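Local coordinates for cobalamin biosynthesis protein CobN (Mycobacterium tuberculosis, PDB 7C6O) that serves as the large catalytic subunit of cobaltochelatase, the enzyme that inserts cobalt into the corrin ring precursor during cobalamin biosynthesis, at residues G1001-S1013 with D1070-V1082. Numbering follows the deposited sequence.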
# COMPACT_ATOMS: atom_id res chain seq x y z
N GLY A 1001 -7.98 14.04 2.06
CA GLY A 1001 -6.89 14.45 2.90
C GLY A 1001 -6.77 13.69 4.21
O GLY A 1001 -5.90 14.04 5.02
N THR A 1002 -7.61 12.68 4.44
CA THR A 1002 -7.64 11.95 5.71
C THR A 1002 -7.76 10.46 5.42
O THR A 1002 -7.95 10.03 4.28
CB THR A 1002 -8.81 12.39 6.60
OG1 THR A 1002 -10.02 11.75 6.15
CG2 THR A 1002 -9.01 13.89 6.54
N TYR A 1003 -7.71 9.67 6.50
CA TYR A 1003 -7.72 8.22 6.45
C TYR A 1003 -8.54 7.66 7.61
O TYR A 1003 -8.85 8.36 8.57
CB TYR A 1003 -6.29 7.67 6.48
CG TYR A 1003 -5.46 8.24 5.37
CD1 TYR A 1003 -5.47 7.66 4.12
CD2 TYR A 1003 -4.72 9.41 5.55
CE1 TYR A 1003 -4.75 8.19 3.08
CE2 TYR A 1003 -3.99 9.96 4.51
CZ TYR A 1003 -4.01 9.34 3.28
OH TYR A 1003 -3.29 9.86 2.23
N GLY A 1004 -8.88 6.38 7.50
CA GLY A 1004 -9.51 5.65 8.58
C GLY A 1004 -11.02 5.63 8.50
O GLY A 1004 -11.66 6.31 7.70
N ALA A 1005 -11.61 4.80 9.38
CA ALA A 1005 -13.05 4.66 9.48
C ALA A 1005 -13.62 5.14 10.81
O ALA A 1005 -14.84 5.22 10.95
CB ALA A 1005 -13.46 3.19 9.25
N GLY A 1006 -12.76 5.44 11.79
CA GLY A 1006 -13.16 6.12 13.00
C GLY A 1006 -13.65 5.23 14.12
O GLY A 1006 -13.65 5.66 15.28
N LEU A 1007 -14.05 3.99 13.83
CA LEU A 1007 -14.70 3.18 14.85
C LEU A 1007 -13.71 2.57 15.84
O LEU A 1007 -14.09 2.28 16.98
CB LEU A 1007 -15.55 2.09 14.19
CG LEU A 1007 -16.81 2.64 13.54
CD1 LEU A 1007 -17.63 1.52 12.93
CD2 LEU A 1007 -17.65 3.42 14.54
N LEU A 1008 -12.46 2.35 15.44
CA LEU A 1008 -11.45 1.94 16.42
C LEU A 1008 -11.26 3.02 17.47
O LEU A 1008 -11.21 2.73 18.68
CB LEU A 1008 -10.13 1.62 15.74
CG LEU A 1008 -8.97 1.24 16.67
CD1 LEU A 1008 -9.33 0.00 17.48
CD2 LEU A 1008 -7.70 1.00 15.88
N GLN A 1009 -11.17 4.28 17.04
CA GLN A 1009 -11.07 5.39 17.99
C GLN A 1009 -12.29 5.45 18.89
O GLN A 1009 -12.17 5.68 20.10
CB GLN A 1009 -10.89 6.71 17.24
CG GLN A 1009 -9.52 6.91 16.61
CD GLN A 1009 -9.34 6.16 15.30
OE1 GLN A 1009 -10.28 5.54 14.80
NE2 GLN A 1009 -8.14 6.22 14.74
N LEU A 1010 -13.48 5.22 18.33
CA LEU A 1010 -14.70 5.28 19.13
C LEU A 1010 -14.72 4.18 20.18
O LEU A 1010 -15.00 4.44 21.36
CB LEU A 1010 -15.93 5.18 18.21
CG LEU A 1010 -17.27 5.36 18.91
CD1 LEU A 1010 -17.41 6.78 19.47
CD2 LEU A 1010 -18.42 5.04 17.96
N ILE A 1011 -14.43 2.94 19.77
CA ILE A 1011 -14.47 1.81 20.70
C ILE A 1011 -13.44 2.00 21.81
O ILE A 1011 -13.70 1.68 22.98
CB ILE A 1011 -14.28 0.49 19.94
CG1 ILE A 1011 -15.63 -0.11 19.54
CG2 ILE A 1011 -13.49 -0.52 20.78
CD1 ILE A 1011 -16.48 0.77 18.66
N ASP A 1012 -12.26 2.52 21.47
CA ASP A 1012 -11.23 2.74 22.49
C ASP A 1012 -11.61 3.86 23.45
O ASP A 1012 -11.27 3.79 24.63
CB ASP A 1012 -9.89 3.03 21.82
CG ASP A 1012 -9.23 1.77 21.28
OD1 ASP A 1012 -9.73 0.67 21.58
OD2 ASP A 1012 -8.23 1.89 20.55
N SER A 1013 -12.31 4.89 22.96
CA SER A 1013 -12.76 5.96 23.84
C SER A 1013 -13.94 5.54 24.71
O SER A 1013 -14.16 6.14 25.76
CB SER A 1013 -13.16 7.19 23.03
OG SER A 1013 -14.45 7.01 22.47
N ASP A 1070 -7.84 -10.53 14.24
CA ASP A 1070 -6.44 -10.15 14.39
C ASP A 1070 -6.16 -8.70 14.04
O ASP A 1070 -5.09 -8.19 14.39
CB ASP A 1070 -5.54 -11.03 13.51
CG ASP A 1070 -5.09 -12.28 14.20
OD1 ASP A 1070 -5.03 -12.27 15.45
OD2 ASP A 1070 -4.77 -13.27 13.51
N SER A 1071 -7.07 -8.04 13.33
CA SER A 1071 -6.87 -6.66 12.91
C SER A 1071 -8.15 -5.87 13.14
O SER A 1071 -9.25 -6.36 12.90
CB SER A 1071 -6.48 -6.57 11.43
OG SER A 1071 -6.42 -5.22 11.01
N ASP A 1072 -7.98 -4.64 13.62
CA ASP A 1072 -9.12 -3.77 13.87
C ASP A 1072 -9.85 -3.37 12.60
O ASP A 1072 -11.01 -2.95 12.67
CB ASP A 1072 -8.65 -2.51 14.60
CG ASP A 1072 -7.51 -1.82 13.87
OD1 ASP A 1072 -6.37 -2.32 13.95
OD2 ASP A 1072 -7.77 -0.80 13.19
N ASP A 1073 -9.20 -3.49 11.44
CA ASP A 1073 -9.79 -2.94 10.22
C ASP A 1073 -11.04 -3.69 9.79
O ASP A 1073 -11.93 -3.10 9.18
CB ASP A 1073 -8.74 -2.93 9.10
CG ASP A 1073 -7.67 -1.89 9.33
OD1 ASP A 1073 -8.02 -0.74 9.66
OD2 ASP A 1073 -6.48 -2.23 9.19
N TYR A 1074 -11.13 -4.99 10.10
CA TYR A 1074 -12.29 -5.75 9.66
C TYR A 1074 -13.55 -5.28 10.37
O TYR A 1074 -14.55 -4.97 9.72
CB TYR A 1074 -12.05 -7.25 9.86
CG TYR A 1074 -11.01 -7.79 8.91
CD1 TYR A 1074 -11.34 -8.14 7.61
CD2 TYR A 1074 -9.68 -7.91 9.29
CE1 TYR A 1074 -10.39 -8.61 6.72
CE2 TYR A 1074 -8.72 -8.38 8.42
CZ TYR A 1074 -9.08 -8.73 7.14
OH TYR A 1074 -8.12 -9.20 6.26
N PHE A 1075 -13.53 -5.20 11.70
CA PHE A 1075 -14.74 -4.76 12.38
C PHE A 1075 -15.05 -3.30 12.08
O PHE A 1075 -16.22 -2.91 12.04
CB PHE A 1075 -14.66 -5.03 13.89
CG PHE A 1075 -14.04 -3.92 14.72
CD1 PHE A 1075 -14.78 -2.82 15.12
CD2 PHE A 1075 -12.72 -4.02 15.14
CE1 PHE A 1075 -14.21 -1.81 15.89
CE2 PHE A 1075 -12.14 -3.02 15.91
CZ PHE A 1075 -12.89 -1.91 16.28
N GLN A 1076 -14.02 -2.48 11.83
CA GLN A 1076 -14.26 -1.07 11.51
C GLN A 1076 -15.03 -0.93 10.20
O GLN A 1076 -16.04 -0.22 10.14
CB GLN A 1076 -12.94 -0.32 11.43
CG GLN A 1076 -12.29 -0.02 12.76
CD GLN A 1076 -11.30 1.12 12.65
OE1 GLN A 1076 -11.68 2.29 12.65
NE2 GLN A 1076 -10.02 0.78 12.54
N TYR A 1077 -14.55 -1.58 9.15
CA TYR A 1077 -15.17 -1.44 7.83
C TYR A 1077 -16.38 -2.36 7.68
O TYR A 1077 -17.48 -1.91 7.36
CB TYR A 1077 -14.14 -1.73 6.74
CG TYR A 1077 -13.17 -0.60 6.50
CD1 TYR A 1077 -12.04 -0.45 7.29
CD2 TYR A 1077 -13.39 0.32 5.48
CE1 TYR A 1077 -11.15 0.59 7.08
CE2 TYR A 1077 -12.50 1.36 5.26
CZ TYR A 1077 -11.39 1.49 6.07
OH TYR A 1077 -10.51 2.52 5.85
N HIS A 1078 -16.18 -3.66 7.91
CA HIS A 1078 -17.25 -4.62 7.72
C HIS A 1078 -18.33 -4.45 8.79
O HIS A 1078 -19.51 -4.27 8.48
CB HIS A 1078 -16.68 -6.04 7.75
CG HIS A 1078 -17.63 -7.10 7.27
ND1 HIS A 1078 -17.57 -8.40 7.71
CD2 HIS A 1078 -18.63 -7.05 6.37
CE1 HIS A 1078 -18.50 -9.11 7.11
NE2 HIS A 1078 -19.16 -8.31 6.29
N GLY A 1079 -17.93 -4.51 10.06
CA GLY A 1079 -18.89 -4.29 11.13
C GLY A 1079 -19.49 -2.90 11.10
O GLY A 1079 -20.67 -2.71 11.39
N GLY A 1080 -18.68 -1.90 10.73
CA GLY A 1080 -19.19 -0.54 10.62
C GLY A 1080 -20.28 -0.41 9.58
O GLY A 1080 -21.28 0.28 9.79
N MET A 1081 -20.11 -1.08 8.43
CA MET A 1081 -21.16 -1.07 7.42
C MET A 1081 -22.43 -1.74 7.95
O MET A 1081 -23.53 -1.22 7.76
CB MET A 1081 -20.68 -1.76 6.15
CG MET A 1081 -21.74 -1.86 5.06
SD MET A 1081 -21.11 -2.52 3.51
CE MET A 1081 -20.18 -1.12 2.89
N VAL A 1082 -22.28 -2.89 8.62
CA VAL A 1082 -23.44 -3.58 9.18
C VAL A 1082 -24.19 -2.67 10.15
O VAL A 1082 -25.42 -2.55 10.09
CB VAL A 1082 -23.01 -4.89 9.86
CG1 VAL A 1082 -24.18 -5.52 10.60
CG2 VAL A 1082 -22.43 -5.86 8.84
O HOH W 1 -11.79 4.81 4.62
O HOH W 2 -10.12 4.45 12.00
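Segments 1007-1013 and 1072-1082, both helical, meet near Leu-1007 and Gln-1076, whose CA atoms lie 5.4 Å apart; their axes pass 9.8 Å apart, with the N-to-C directions at 101°. Helix 1072-1089 lies between the parallel strands 1056-1061 and 1094-1099 of a mixed sheet, a beta-alpha-beta crossover, and helix 1007-1013 between strands 995-997 and 1032-1034 of the same sheet, so the contact joins two of its connections. The amide oxygen of Gln-1076 lies at the N-terminus of helix 1007-1013, whose N-cap is Gly-1006. Leu-1008 N donates to Gln-1076 OE1 at 2.9 Å; the bond is nearly straight at hydrogen (168°), yet the donor sits well above the carbonyl plane. Gln-1076 sends CG anti to its carbonyl carbon (chi1 -75°) and extends beyond it, which carries the amide across to Leu-1008 CB, 3.3 Å from NE2. The amide nitrogen of the same group, NE2, makes a weak bond to Asp-1072 OD2 one turn earlier in its own helix. A water donates to Gln-1076 OE1 and to Gln-1009 OE1 while accepting from Gly-1006 N, linking the two glutamines through the cap. Apolar contacts flank this polar centre. Ala-1005 CB lies over one face of the Tyr-1077 ring, a CH-pi contact 4.2 Å from the centroid. On the Phe-1075 side, CZ approaches Leu-1008 CD1 and CE1 approaches Ile-1011 CG1; Tyr-1153 of helix 1136-1157 also touches this phenylalanine. At Gly-1080, where the helix has just passed through a wider pi-type turn, Leu-1007 CD1 reaches CA at 3.5 Å.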